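Long-range contacts in cruciferin (Brassica napus, PDB 3KGL), which probably serves as a seed storage protein, an 11S globulin of the cupin family that acts as a nutrient reservoir: residues L38-R47 with N343-T351; A325-V336 with K388-E399. All blocks are in the same frame, centred on the assembly; numbering follows the deposited sequence.

How the interactions relate
From the N terminus, the chain first lays down residues 38-47, a helix end and strand of the N-terminal cupin region. Much later 343-351 packs against them, and interaction 1 closes a loop of 295 residues that runs through the rest of the N-terminal cupin region and into the C-terminal one. Before that closure comes 325-336, which waits for 388-399, so interaction 2 closes a loop of 51 residues inside the C-terminal cupin region. The segments alternate along the chain and the two contacts cross. Their centres lie about 17 Å apart, but they share a sheet: strands 346-352 and 394-401 are neighbours, Tyr349 O lies 2.8 Å from Ile398 N, a probable hydrogen bond, and Thr351 OG1 probably bonds Arg327 NH1.

Interaction 1 (L38-R47 with N343-T351); sequences LRCSGVSFVR and NANAVLYVT
Arg47 takes hold of Tyr349 from the side: NE and NH2 both donate to OH, NH2 at 3.0 Å from Tyr349 OH, with the oxygen near the guanidinium plane. The remaining nitrogen, NH1, goes to Glu29 in a salt bridge. At the far end Asn345 ND2 reaches back to Ser41 O in a weak bond of 3.4 Å; its OD1 accepts from Gln382 N, and ND2 also serves Gln187 O of a second subunit. Ser41 OG bonds Ser379. Between these ends the contact is apolar. Tyr349 CG stands anti to the backbone N (chi1 179°), which sends the ring across toward strand 43-47 with OH at Arg47. Phe45 meets it obliquely, planes 31° apart, Phe45 CE2 3.6 Å from Tyr349 CD1. Val347 splits its branches: CG1 lies 3.7 Å from Phe45 CD1, while CG2 meets Val43 CG2 and Leu38 CD2. Replacing Tyr349 by a leucine would probably leave two Arg47 nitrogens without this acceptor and open a gap beside the Phe45 ring. The strands run 17° from parallel with axes 9.3 Å apart, the face-to-face packing of two sheets that joins the N- and C-terminal cupin domains of a bicupin.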
loop_
_atom_site.group_PDB
_atom_site.type_symbol
_atom_site.label_atom_id
_atom_site.label_comp_id
_atom_site.label_asym_id
_atom_site.label_seq_id
_atom_site.Cartn_x
_atom_site.Cartn_y
_atom_site.Cartn_z
ATOM N N LEU A 38 10.385 17.149 0.556
ATOM C CA LEU A 38 10.731 15.806 0.082
ATOM C C LEU A 38 9.902 14.723 0.761
ATOM O O LEU A 38 9.577 13.711 0.140
ATOM C CB LEU A 38 12.227 15.511 0.235
ATOM C CG LEU A 38 13.083 15.833 -0.989
ATOM C CD1 LEU A 38 14.418 15.130 -0.899
ATOM C CD2 LEU A 38 12.363 15.413 -2.251
ATOM N N ARG A 39 9.568 14.944 2.029
ATOM C CA ARG A 39 8.769 14.003 2.812
ATOM C C ARG A 39 7.379 13.795 2.206
ATOM O O ARG A 39 6.901 12.667 2.107
ATOM C CB ARG A 39 8.686 14.465 4.270
ATOM C CG ARG A 39 7.759 13.669 5.175
ATOM C CD ARG A 39 8.157 13.841 6.646
ATOM N NE ARG A 39 8.091 15.237 7.072
ATOM C CZ ARG A 39 8.810 15.764 8.061
ATOM N NH1 ARG A 39 9.673 15.013 8.741
ATOM N NH2 ARG A 39 8.670 17.053 8.362
ATOM N N CYS A 40 6.748 14.882 1.783
ATOM C CA CYS A 40 5.483 14.818 1.062
ATOM C C CYS A 40 5.550 13.879 -0.142
ATOM O O CYS A 40 4.751 12.953 -0.255
ATOM C CB CYS A 40 5.048 16.223 0.616
ATOM S SG CYS A 40 3.588 16.321 -0.496
ATOM N N SER A 41 6.493 14.126 -1.044
ATOM C CA SER A 41 6.626 13.319 -2.254
ATOM C C SER A 41 6.938 11.862 -1.949
ATOM O O SER A 41 6.862 11.007 -2.823
ATOM C CB SER A 41 7.691 13.910 -3.179
ATOM O OG SER A 41 7.108 14.842 -4.077
ATOM N N GLY A 42 7.296 11.586 -0.704
ATOM C CA GLY A 42 7.589 10.235 -0.278
ATOM C C GLY A 42 8.790 9.592 -0.943
ATOM O O GLY A 42 8.789 8.385 -1.179
ATOM N N VAL A 43 9.821 10.382 -1.235
ATOM C CA VAL A 43 11.046 9.836 -1.820
ATOM C C VAL A 43 12.314 10.487 -1.279
ATOM O O VAL A 43 12.272 11.551 -0.673
ATOM C CB VAL A 43 11.066 9.973 -3.359
ATOM C CG1 VAL A 43 9.897 9.226 -3.983
ATOM C CG2 VAL A 43 11.071 11.442 -3.763
ATOM N N SER A 44 13.441 9.823 -1.504
ATOM C CA SER A 44 14.746 10.423 -1.297
ATOM C C SER A 44 15.441 10.467 -2.655
ATOM O O SER A 44 14.970 9.876 -3.635
ATOM C CB SER A 44 15.564 9.595 -0.311
ATOM O OG SER A 44 16.843 10.153 -0.080
ATOM N N PHE A 45 16.562 11.172 -2.714
ATOM C CA PHE A 45 17.290 11.341 -3.966
ATOM C C PHE A 45 18.779 11.268 -3.635
ATOM O O PHE A 45 19.173 11.552 -2.509
ATOM C CB PHE A 45 16.915 12.685 -4.592
ATOM C CG PHE A 45 17.192 12.785 -6.067
ATOM C CD1 PHE A 45 16.292 12.292 -6.990
ATOM C CD2 PHE A 45 18.338 13.415 -6.534
ATOM C CE1 PHE A 45 16.546 12.396 -8.345
ATOM C CE2 PHE A 45 18.586 13.522 -7.901
ATOM C CZ PHE A 45 17.692 13.015 -8.796
ATOM N N VAL A 46 19.599 10.851 -4.594
ATOM C CA VAL A 46 21.034 10.713 -4.362
ATOM C C VAL A 46 21.762 10.861 -5.672
ATOM O O VAL A 46 21.210 10.569 -6.725
ATOM C CB VAL A 46 21.400 9.339 -3.758
ATOM C CG1 VAL A 46 20.879 8.229 -4.635
ATOM C CG2 VAL A 46 22.908 9.211 -3.578
ATOM N N ARG A 47 23.002 11.328 -5.613
ATOM C CA ARG A 47 23.810 11.456 -6.812
ATOM C C ARG A 47 25.127 10.792 -6.541
ATOM O O ARG A 47 25.799 11.139 -5.586
ATOM C CB ARG A 47 24.061 12.919 -7.155
ATOM C CG ARG A 47 25.065 13.104 -8.267
ATOM C CD ARG A 47 25.761 14.451 -8.186
ATOM N NE ARG A 47 24.913 15.534 -8.650
ATOM C CZ ARG A 47 24.559 16.579 -7.916
ATOM N NH1 ARG A 47 24.987 16.707 -6.670
ATOM N NH2 ARG A 47 23.773 17.505 -8.442
ATOM N N ASN A 343 -1.807 11.429 -10.893
ATOM C CA ASN A 343 -1.674 10.222 -10.068
ATOM C C ASN A 343 -0.270 9.935 -9.560
ATOM O O ASN A 343 0.008 8.830 -9.090
ATOM C CB ASN A 343 -2.199 8.990 -10.815
ATOM C CG ASN A 343 -1.461 8.726 -12.141
ATOM O OD1 ASN A 343 -0.841 9.618 -12.733
ATOM N ND2 ASN A 343 -1.546 7.484 -12.615
ATOM N N ALA A 344 0.612 10.924 -9.644
ATOM C CA ALA A 344 1.990 10.725 -9.209
ATOM C C ALA A 344 2.591 11.933 -8.511
ATOM O O ALA A 344 2.215 13.083 -8.747
ATOM C CB ALA A 344 2.857 10.330 -10.385
ATOM N N ASN A 345 3.546 11.656 -7.640
ATOM C CA ASN A 345 4.389 12.709 -7.127
ATOM C C ASN A 345 5.613 12.767 -8.001
ATOM O O ASN A 345 6.127 11.736 -8.411
ATOM C CB ASN A 345 4.767 12.424 -5.688
ATOM C CG ASN A 345 3.617 12.637 -4.756
ATOM O OD1 ASN A 345 2.562 13.139 -5.163
ATOM N ND2 ASN A 345 3.798 12.256 -3.499
ATOM N N ALA A 346 6.065 13.971 -8.315
ATOM C CA ALA A 346 7.227 14.130 -9.171
ATOM C C ALA A 346 8.421 14.605 -8.367
ATOM O O ALA A 346 8.279 15.120 -7.259
ATOM C CB ALA A 346 6.926 15.106 -10.297
ATOM N N VAL A 347 9.602 14.402 -8.933
ATOM C CA VAL A 347 10.832 14.963 -8.399
ATOM C C VAL A 347 11.687 15.357 -9.606
ATOM O O VAL A 347 11.956 14.540 -10.482
ATOM C CB VAL A 347 11.515 13.981 -7.423
ATOM C CG1 VAL A 347 12.996 13.774 -7.743
ATOM C CG2 VAL A 347 11.268 14.420 -5.976
ATOM N N LEU A 348 12.050 16.635 -9.682
ATOM C CA LEU A 348 12.636 17.188 -10.897
ATOM C C LEU A 348 14.095 17.544 -10.700
ATOM O O LEU A 348 14.464 18.229 -9.739
ATOM C CB LEU A 348 11.868 18.426 -11.339
ATOM C CG LEU A 348 12.415 19.154 -12.566
ATOM C CD1 LEU A 348 11.291 19.876 -13.284
ATOM C CD2 LEU A 348 13.509 20.133 -12.192
ATOM N N TYR A 349 14.923 17.093 -11.628
ATOM C CA TYR A 349 16.353 17.343 -11.540
ATOM C C TYR A 349 16.825 18.012 -12.820
ATOM O O TYR A 349 16.500 17.562 -13.922
ATOM C CB TYR A 349 17.096 16.027 -11.280
ATOM C CG TYR A 349 18.605 16.102 -11.178
ATOM C CD1 TYR A 349 19.232 16.399 -9.976
ATOM C CD2 TYR A 349 19.403 15.820 -12.282
ATOM C CE1 TYR A 349 20.626 16.446 -9.884
ATOM C CE2 TYR A 349 20.788 15.862 -12.204
ATOM C CZ TYR A 349 21.394 16.171 -11.005
ATOM O OH TYR A 349 22.769 16.201 -10.948
ATOM N N VAL A 350 17.564 19.108 -12.665
ATOM C CA VAL A 350 18.134 19.809 -13.799
ATOM C C VAL A 350 19.494 19.191 -14.105
ATOM O O VAL A 350 20.331 19.063 -13.216
ATOM C CB VAL A 350 18.297 21.295 -13.470
ATOM C CG1 VAL A 350 18.882 22.065 -14.659
ATOM C CG2 VAL A 350 16.967 21.860 -13.064
ATOM N N THR A 351 19.712 18.780 -15.350
ATOM C CA THR A 351 21.006 18.221 -15.723
ATOM C C THR A 351 21.818 19.237 -16.507
ATOM O O THR A 351 23.029 19.096 -16.633
ATOM C CB THR A 351 20.887 16.904 -16.540
ATOM O OG1 THR A 351 20.207 17.141 -17.780
ATOM C CG2 THR A 351 20.146 15.851 -15.753
#

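Interaction 2 (A325-V336 with K388-E399)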
loop_
_atom_site.group_PDB
_atom_site.type_symbol
_atom_site.label_atom_id
_atom_site.label_comp_id
_atom_site.label_asym_id
_atom_site.label_seq_id
_atom_site.Cartn_x
_atom_site.Cartn_y
_atom_site.Cartn_z
ATOM N N ALA A 325 9.447 7.772 -15.518
ATOM C CA ALA A 325 10.391 8.866 -15.735
ATOM C C ALA A 325 10.029 9.714 -16.945
ATOM O O ALA A 325 9.290 9.268 -17.830
ATOM C CB ALA A 325 11.827 8.347 -15.833
ATOM N N LEU A 326 10.547 10.944 -16.954
ATOM C CA LEU A 326 10.323 11.912 -18.033
ATOM C C LEU A 326 11.574 12.774 -18.277
ATOM O O LEU A 326 11.936 13.592 -17.436
ATOM C CB LEU A 326 9.116 12.810 -17.710
ATOM C CG LEU A 326 8.663 13.832 -18.762
ATOM C CD1 LEU A 326 7.318 14.442 -18.405
ATOM C CD2 LEU A 326 9.688 14.929 -18.948
ATOM N N ARG A 327 12.217 12.598 -19.429
ATOM C CA ARG A 327 13.373 13.406 -19.799
ATOM C C ARG A 327 12.988 14.462 -20.821
ATOM O O ARG A 327 12.218 14.188 -21.741
ATOM C CB ARG A 327 14.499 12.524 -20.342
ATOM C CG ARG A 327 15.541 13.255 -21.178
ATOM C CD ARG A 327 16.436 14.130 -20.356
ATOM N NE ARG A 327 17.807 14.116 -20.859
ATOM C CZ ARG A 327 18.842 14.711 -20.262
ATOM N NH1 ARG A 327 18.677 15.393 -19.135
ATOM N NH2 ARG A 327 20.056 14.619 -20.789
ATOM N N GLY A 328 13.514 15.671 -20.655
ATOM C CA GLY A 328 13.222 16.753 -21.579
ATOM C C GLY A 328 14.391 17.680 -21.880
ATOM O O GLY A 328 15.182 18.038 -20.992
ATOM N N SER A 329 14.494 18.055 -23.152
ATOM C CA SER A 329 15.443 19.066 -23.624
ATOM C C SER A 329 14.706 20.167 -24.360
ATOM O O SER A 329 14.116 19.911 -25.409
ATOM C CB SER A 329 16.437 18.456 -24.609
ATOM O OG SER A 329 17.732 18.374 -24.058
ATOM N N ILE A 330 14.751 21.388 -23.839
ATOM C CA ILE A 330 14.175 22.527 -24.555
ATOM C C ILE A 330 15.175 23.666 -24.772
ATOM O O ILE A 330 16.178 23.771 -24.078
ATOM C CB ILE A 330 12.871 23.024 -23.894
ATOM C CG1 ILE A 330 13.136 23.673 -22.541
ATOM C CG2 ILE A 330 11.916 21.863 -23.700
ATOM C CD1 ILE A 330 11.901 23.723 -21.675
ATOM N N ARG A 331 14.908 24.508 -25.759
ATOM C CA ARG A 331 15.837 25.578 -26.094
ATOM C C ARG A 331 15.349 26.894 -25.522
ATOM O O ARG A 331 14.153 27.093 -25.354
ATOM C CB ARG A 331 16.006 25.687 -27.607
ATOM C CG ARG A 331 16.021 24.340 -28.321
ATOM C CD ARG A 331 16.884 24.404 -29.553
ATOM N NE ARG A 331 18.200 24.921 -29.203
ATOM C CZ ARG A 331 19.189 25.061 -30.072
ATOM N NH1 ARG A 331 18.998 24.716 -31.336
ATOM N NH2 ARG A 331 20.361 25.541 -29.680
ATOM N N GLN A 332 16.289 27.781 -25.217
ATOM C CA GLN A 332 15.988 29.066 -24.595
ATOM C C GLN A 332 14.615 29.610 -24.979
ATOM O O GLN A 332 14.247 29.646 -26.156
ATOM C CB GLN A 332 17.080 30.084 -24.935
ATOM C CG GLN A 332 16.895 31.461 -24.299
ATOM C CD GLN A 332 18.200 32.238 -24.205
ATOM O OE1 GLN A 332 19.040 32.177 -25.105
ATOM N NE2 GLN A 332 18.377 32.971 -23.107
ATOM N N ASN A 333 13.860 30.019 -23.966
ATOM C CA ASN A 333 12.556 30.652 -24.162
ATOM C C ASN A 333 11.418 29.715 -24.554
ATOM O O ASN A 333 10.278 30.156 -24.709
ATOM C CB ASN A 333 12.657 31.818 -25.148
ATOM C CG ASN A 333 13.183 33.080 -24.498
ATOM O OD1 ASN A 333 12.839 33.397 -23.356
ATOM N ND2 ASN A 333 14.022 33.812 -25.223
ATOM N N ALA A 334 11.717 28.430 -24.713
ATOM C CA ALA A 334 10.657 27.444 -24.864
ATOM C C ALA A 334 9.931 27.248 -23.531
ATOM O O ALA A 334 10.537 27.311 -22.451
ATOM C CB ALA A 334 11.211 26.138 -25.364
ATOM N N MET A 335 8.627 27.019 -23.604
ATOM C CA MET A 335 7.829 26.857 -22.395
ATOM C C MET A 335 7.071 25.537 -22.383
ATOM O O MET A 335 6.533 25.101 -23.404
ATOM C CB MET A 335 6.855 28.023 -22.235
ATOM C CG MET A 335 5.796 27.812 -21.170
ATOM S SD MET A 335 4.623 29.177 -21.078
ATOM C CE MET A 335 3.659 28.903 -22.555
ATOM N N VAL A 336 7.053 24.900 -21.216
ATOM C CA VAL A 336 6.249 23.718 -20.994
ATOM C C VAL A 336 4.981 24.153 -20.310
ATOM O O VAL A 336 4.971 24.419 -19.111
ATOM C CB VAL A 336 6.945 22.685 -20.103
ATOM C CG1 VAL A 336 6.289 21.320 -20.302
ATOM C CG2 VAL A 336 8.430 22.622 -20.424
ATOM N N LYS A 388 7.254 25.932 -16.613
ATOM C CA LYS A 388 8.692 26.124 -16.685
ATOM C C LYS A 388 9.064 26.734 -18.034
ATOM O O LYS A 388 8.603 26.270 -19.058
ATOM C CB LYS A 388 9.433 24.801 -16.423
ATOM C CG LYS A 388 8.575 23.535 -16.567
ATOM C CD LYS A 388 9.329 22.270 -16.130
ATOM C CE LYS A 388 8.365 21.112 -15.810
ATOM N NZ LYS A 388 7.800 20.412 -17.010
ATOM N N ARG A 389 9.851 27.810 -18.019
ATOM C CA ARG A 389 10.343 28.429 -19.243
ATOM C C ARG A 389 11.860 28.296 -19.275
ATOM O O ARG A 389 12.526 28.569 -18.287
ATOM C CB ARG A 389 9.953 29.904 -19.297
ATOM C CG ARG A 389 10.239 30.560 -20.650
ATOM C CD ARG A 389 10.116 32.094 -20.617
ATOM N NE ARG A 389 11.419 32.763 -20.591
ATOM C CZ ARG A 389 11.837 33.562 -19.614
ATOM N NH1 ARG A 389 11.048 33.809 -18.583
ATOM N NH2 ARG A 389 13.038 34.129 -19.672
ATOM N N ALA A 390 12.415 27.859 -20.398
ATOM C CA ALA A 390 13.859 27.671 -20.476
ATOM C C ALA A 390 14.530 29.033 -20.538
ATOM O O ALA A 390 13.989 29.975 -21.112
ATOM C CB ALA A 390 14.236 26.812 -21.674
ATOM N N THR A 391 15.709 29.127 -19.936
ATOM C CA THR A 391 16.349 30.417 -19.696
ATOM C C THR A 391 17.780 30.472 -20.195
ATOM O O THR A 391 18.232 31.499 -20.698
ATOM C CB THR A 391 16.353 30.745 -18.200
ATOM O OG1 THR A 391 15.373 31.758 -17.944
ATOM C CG2 THR A 391 17.743 31.232 -17.755
ATOM N N SER A 392 18.493 29.368 -20.013
ATOM C CA SER A 392 19.816 29.213 -20.574
ATOM C C SER A 392 19.627 28.816 -22.026
ATOM O O SER A 392 18.484 28.690 -22.500
ATOM C CB SER A 392 20.588 28.135 -19.820
ATOM O OG SER A 392 19.871 26.910 -19.818
ATOM N N GLU A 393 20.734 28.614 -22.734
ATOM C CA GLU A 393 20.651 28.286 -24.149
ATOM C C GLU A 393 19.761 27.075 -24.396
ATOM O O GLU A 393 18.813 27.140 -25.180
ATOM C CB GLU A 393 22.032 28.099 -24.755
ATOM C CG GLU A 393 22.534 29.335 -25.465
ATOM C CD GLU A 393 23.197 28.989 -26.780
ATOM O OE1 GLU A 393 23.249 29.867 -27.670
ATOM O OE2 GLU A 393 23.651 27.829 -26.924
ATOM N N GLN A 394 20.048 25.968 -23.727
ATOM C CA GLN A 394 19.043 24.916 -23.661
ATOM C C GLN A 394 18.888 24.335 -22.261
ATOM O O GLN A 394 19.855 24.207 -21.506
ATOM C CB GLN A 394 19.271 23.835 -24.714
ATOM C CG GLN A 394 20.180 22.699 -24.302
ATOM C CD GLN A 394 20.230 21.618 -25.375
ATOM O OE1 GLN A 394 19.273 21.446 -26.151
ATOM N NE2 GLN A 394 21.348 20.892 -25.432
ATOM N N PHE A 395 17.641 24.023 -21.928
ATOM C CA PHE A 395 17.266 23.471 -20.632
ATOM C C PHE A 395 17.072 21.966 -20.749
ATOM O O PHE A 395 16.370 21.499 -21.640
ATOM C CB PHE A 395 15.957 24.111 -20.170
ATOM C CG PHE A 395 15.545 23.714 -18.791
ATOM C CD1 PHE A 395 16.407 23.895 -17.719
ATOM C CD2 PHE A 395 14.296 23.171 -18.558
ATOM C CE1 PHE A 395 16.028 23.532 -16.431
ATOM C CE2 PHE A 395 13.918 22.807 -17.273
ATOM C CZ PHE A 395 14.791 22.985 -16.208
ATOM N N ARG A 396 17.694 21.196 -19.864
ATOM C CA ARG A 396 17.482 19.753 -19.879
ATOM C C ARG A 396 17.358 19.214 -18.474
ATOM O O ARG A 396 18.078 19.628 -17.568
ATOM C CB ARG A 396 18.596 19.041 -20.628
ATOM C CG ARG A 396 19.166 19.887 -21.708
ATOM C CD ARG A 396 19.745 19.065 -22.808
ATOM N NE ARG A 396 20.696 18.073 -22.341
ATOM C CZ ARG A 396 20.910 16.936 -22.983
ATOM N NH1 ARG A 396 21.797 16.060 -22.517
ATOM N NH2 ARG A 396 20.214 16.680 -24.091
ATOM N N TRP A 397 16.437 18.279 -18.303
ATOM C CA TRP A 397 16.073 17.851 -16.971
ATOM C C TRP A 397 15.518 16.443 -17.000
ATOM O O TRP A 397 15.209 15.908 -18.062
ATOM C CB TRP A 397 15.052 18.830 -16.372
ATOM C CG TRP A 397 13.610 18.683 -16.866
ATOM C CD1 TRP A 397 12.573 18.139 -16.180
ATOM C CD2 TRP A 397 13.069 19.105 -18.129
ATOM N NE1 TRP A 397 11.430 18.182 -16.924
ATOM C CE2 TRP A 397 11.705 18.775 -18.125
ATOM C CE3 TRP A 397 13.606 19.729 -19.257
ATOM C CZ2 TRP A 397 10.867 19.045 -19.204
ATOM C CZ3 TRP A 397 12.775 20.003 -20.323
ATOM C CH2 TRP A 397 11.419 19.661 -20.289
ATOM N N ILE A 398 15.399 15.847 -15.824
ATOM C CA ILE A 398 14.818 14.524 -15.690
ATOM C C ILE A 398 13.805 14.562 -14.529
ATOM O O ILE A 398 14.151 14.994 -13.432
ATOM C CB ILE A 398 15.950 13.459 -15.494
ATOM C CG1 ILE A 398 15.693 12.203 -16.334
ATOM C CG2 ILE A 398 16.190 13.144 -14.032
ATOM C CD1 ILE A 398 14.300 11.598 -16.196
ATOM N N GLU A 399 12.546 14.187 -14.793
ATOM C CA GLU A 399 11.522 14.010 -13.746
ATOM C C GLU A 399 11.362 12.529 -13.379
ATOM O O GLU A 399 11.269 11.679 -14.255
ATOM C CB GLU A 399 10.156 14.523 -14.204
ATOM C CG GLU A 399 10.106 15.960 -14.713
ATOM C CD GLU A 399 8.707 16.369 -15.192
ATOM O OE1 GLU A 399 7.701 15.887 -14.617
ATOM O OE2 GLU A 399 8.611 17.182 -16.143
#
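Gly328 CA lies over one face of the Trp397 indole, 3.7 Å from the centroid of the six-membered ring, a CH-pi contact. Phe395 CE2 approaches the opposite face toward the rim, and the edge meets Ile330 CG2 and the carboxylate of Glu399. The indole is brought over Gly328 because CG stands between the backbone N and the carbonyl carbon (chi1 78°). In the plane of the indole, Trp397 NE1 donates to Glu399 OE2 at 3.1 Å, almost straight at 176° and on the anti lone pair, which restrains the ring's rotation. Lys388 NZ adds a weak salt bridge to the same oxygen.

On the opposite face of the sheet, the Arg327 guanidinium lies over one face of that of Arg396, offset toward its rim, their planes 58° apart. Arg327, whose NH1 goes to Thr351, forms a salt bridge with Asp292, and Arg396 forms one with Asp352; these carboxylates probably offset the two positive charges.

All this rides on antiparallel strands 324-331 and 394-401, central neighbours in one sheet of the cupin beta-barrel. Ile330 N bonds Phe395 O at 2.7 Å, Leu326 and Glu399 exchange two backbone bonds, and Gly328 N donates to Trp397 O. A type II turn from Arg331 to Ala334 then leads into strand 334-341, and the pairing slips by one residue before Ala390 N meets Ala334 O at 2.8 Å.

At that turn Arg389 and Asn333 run alongside each other; Arg389 NE donates to Asn333 OD1 in the plane of the amide carbonyl, 3.2 Å away, while Arg389 NH1 forms a salt bridge with a sulfate ion, probably from the crystallisation liquor. Inward, Ile330 CG1 packs on Ala390 CB and on Phe395 CB, 3.7 Å from the latter, and Val336 CG2 reaches Trp397 CH2.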